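Local structure of NreA (Staphylococcus aureus subsp. aureus, 6IZK) at residues A[106-111]-A[141-146]. The protein probably acts as a GAF-domain nitrate receptor that modulates the NreB-NreC two-component system controlling nitrate respiration in staphylococci. The protein carries 1 engineered substitution. Sequence-based numbering, arbitrary orientation.
Sequences LAVPLW and RKFGIF
The carbonyl oxygen of Phe146 lies beside Trp111 of strand 102-112 and accepts a hydrogen bond from Tyr117 OH of the adjacent strand 115-125. Phe146 O and Trp111 O are 4.1 Å apart, and no hydrogen bond joins the two segments. The rest of the contact is apolar. Leu110 turns both methyls to the base of the Phe146 side chain. Its CD2 is 3.6 Å from Phe146 CB, and its CD1 is 3.9 Å from the same atom. The ring of Phe146 then leads away from the strand, to Thr15 and Ile19 of helix 12-23. Phe143 meets the strand nearer its N-terminal end. Its CD2 is 4.2 Å from Val108 CG2, and the two side chains cross at about a right angle. Val108 CG1 is anti to the backbone N (chi1 -178°), and CG2 is slightly the nearer methyl to the ring. Leu106 CD2 reaches the same ring, 4.3 Å from Phe143 CE2. The Phe143 ring also meets that of Phe122, with the planes about 25° apart. A weak backbone bond, Phe146 N to Phe143 O at 3.3 Å, spans the turn between the two aromatic residues. Leu106, Val108 and Leu110 thus form one apolar row on the strand, covered by Phe143 of helix 136-143 and by Phe146 in the 3-10 segment 144-146. This is the GAF fold, with terminal helices packed on one face of a central antiparallel sheet.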
loop_
_atom_site.group_PDB
_atom_site.type_symbol
_atom_site.label_atom_id
_atom_site.label_comp_id
_atom_site.label_asym_id
_atom_site.label_seq_id
_atom_site.Cartn_x
_atom_site.Cartn_y
_atom_site.Cartn_z
ATOM N N LEU A 106 -4.572 -4.260 2.983
ATOM C CA LEU A 106 -4.762 -4.694 1.609
ATOM C C LEU A 106 -3.747 -3.893 0.814
ATOM O O LEU A 106 -3.702 -2.683 0.964
ATOM C CB LEU A 106 -6.202 -4.411 1.135
ATOM C CG LEU A 106 -6.485 -4.389 -0.366
ATOM C CD1 LEU A 106 -6.275 -5.776 -0.981
ATOM C CD2 LEU A 106 -7.875 -3.839 -0.688
ATOM N N ALA A 107 -2.936 -4.565 -0.007
ATOM C CA ALA A 107 -1.963 -3.907 -0.851
ATOM C C ALA A 107 -2.163 -4.363 -2.279
ATOM O O ALA A 107 -2.191 -5.560 -2.539
ATOM C CB ALA A 107 -0.602 -4.266 -0.372
ATOM N N VAL A 108 -2.310 -3.423 -3.210
ATOM C CA VAL A 108 -2.632 -3.734 -4.642
ATOM C C VAL A 108 -1.569 -3.159 -5.572
ATOM O O VAL A 108 -1.060 -2.073 -5.301
ATOM C CB VAL A 108 -3.957 -3.077 -4.996
ATOM C CG1 VAL A 108 -4.392 -3.382 -6.407
ATOM C CG2 VAL A 108 -5.028 -3.549 -4.035
ATOM N N PRO A 109 -1.179 -3.889 -6.633
ATOM C CA PRO A 109 -0.204 -3.312 -7.563
ATOM C C PRO A 109 -0.902 -2.334 -8.489
ATOM O O PRO A 109 -2.028 -2.587 -8.856
ATOM C CB PRO A 109 0.218 -4.498 -8.394
ATOM C CG PRO A 109 -1.058 -5.325 -8.486
ATOM C CD PRO A 109 -1.676 -5.191 -7.115
ATOM N N LEU A 110 -0.235 -1.251 -8.877
ATOM C CA LEU A 110 -0.715 -0.358 -9.955
ATOM C C LEU A 110 0.160 -0.588 -11.138
ATOM O O LEU A 110 1.358 -0.786 -10.965
ATOM C CB LEU A 110 -0.537 1.082 -9.534
ATOM C CG LEU A 110 -1.076 1.374 -8.133
ATOM C CD1 LEU A 110 -0.843 2.815 -7.754
ATOM C CD2 LEU A 110 -2.560 1.041 -8.072
ATOM N N TRP A 111 -0.424 -0.492 -12.329
ATOM C CA TRP A 111 0.098 -1.082 -13.555
ATOM C C TRP A 111 0.297 -0.014 -14.606
ATOM O O TRP A 111 -0.543 0.869 -14.759
ATOM C CB TRP A 111 -0.871 -2.111 -14.151
ATOM C CG TRP A 111 -1.077 -3.314 -13.330
ATOM C CD1 TRP A 111 -2.143 -3.584 -12.472
ATOM C CD2 TRP A 111 -0.218 -4.429 -13.251
ATOM N NE1 TRP A 111 -1.943 -4.786 -11.839
ATOM C CE2 TRP A 111 -0.799 -5.345 -12.315
ATOM C CE3 TRP A 111 0.988 -4.769 -13.885
ATOM C CZ2 TRP A 111 -0.211 -6.559 -12.006
ATOM C CZ3 TRP A 111 1.580 -5.955 -13.566
ATOM C CH2 TRP A 111 0.985 -6.849 -12.647
ATOM N N ARG A 141 -12.215 -2.462 -10.847
ATOM C CA ARG A 141 -13.253 -1.453 -10.953
ATOM C C ARG A 141 -13.002 -0.276 -10.020
ATOM O O ARG A 141 -13.231 0.879 -10.408
ATOM C CB ARG A 141 -14.610 -2.079 -10.623
ATOM C CG ARG A 141 -15.773 -1.106 -10.635
ATOM C CD ARG A 141 -17.121 -1.820 -10.663
ATOM N NE ARG A 141 -17.292 -2.654 -9.488
ATOM C CZ ARG A 141 -17.792 -2.285 -8.302
ATOM N NH1 ARG A 141 -18.152 -1.031 -8.045
ATOM N NH2 ARG A 141 -17.910 -3.203 -7.333
ATOM N N LYS A 142 -12.607 -0.574 -8.786
ATOM C CA LYS A 142 -12.382 0.460 -7.786
ATOM C C LYS A 142 -11.003 1.154 -7.868
ATOM O O LYS A 142 -10.877 2.328 -7.527
ATOM C CB LYS A 142 -12.567 -0.119 -6.391
ATOM C CG LYS A 142 -13.959 -0.611 -6.186
ATOM C CD LYS A 142 -14.204 -0.952 -4.736
ATOM C CE LYS A 142 -15.699 -0.940 -4.443
ATOM N NZ LYS A 142 -16.408 0.263 -5.013
ATOM N N PHE A 143 -9.991 0.437 -8.318
ATOM C CA PHE A 143 -8.633 0.927 -8.316
ATOM C C PHE A 143 -8.007 1.057 -9.704
ATOM O O PHE A 143 -6.852 1.443 -9.795
ATOM C CB PHE A 143 -7.789 0.022 -7.428
ATOM C CG PHE A 143 -8.405 -0.255 -6.081
ATOM C CD1 PHE A 143 -8.962 0.764 -5.310
ATOM C CD2 PHE A 143 -8.363 -1.525 -5.537
ATOM C CE1 PHE A 143 -9.540 0.506 -4.064
ATOM C CE2 PHE A 143 -8.931 -1.793 -4.293
ATOM C CZ PHE A 143 -9.527 -0.779 -3.561
ATOM N N GLY A 144 -8.762 0.769 -10.774
ATOM C CA GLY A 144 -8.251 0.834 -12.158
ATOM C C GLY A 144 -7.935 2.227 -12.686
ATOM O O GLY A 144 -7.270 2.387 -13.744
ATOM N N ILE A 145 -8.421 3.236 -11.973
ATOM C CA ILE A 145 -8.119 4.646 -12.268
ATOM C C ILE A 145 -6.596 4.894 -12.267
ATOM O O ILE A 145 -6.103 5.719 -13.021
ATOM C CB ILE A 145 -8.822 5.580 -11.249
ATOM C CG1 ILE A 145 -8.709 7.073 -11.597
ATOM C CG2 ILE A 145 -8.259 5.388 -9.863
ATOM C CD1 ILE A 145 -9.431 7.528 -12.848
ATOM N N PHE A 146 -5.878 4.156 -11.417
ATOM C CA PHE A 146 -4.422 4.271 -11.296
ATOM C C PHE A 146 -3.649 3.524 -12.373
ATOM O O PHE A 146 -2.444 3.646 -12.395
ATOM C CB PHE A 146 -3.937 3.768 -9.926
ATOM C CG PHE A 146 -4.409 4.601 -8.768
ATOM C CD1 PHE A 146 -3.932 5.884 -8.585
ATOM C CD2 PHE A 146 -5.338 4.101 -7.861
ATOM C CE1 PHE A 146 -4.368 6.654 -7.511
ATOM C CE2 PHE A 146 -5.761 4.859 -6.785
ATOM C CZ PHE A 146 -5.274 6.138 -6.606
#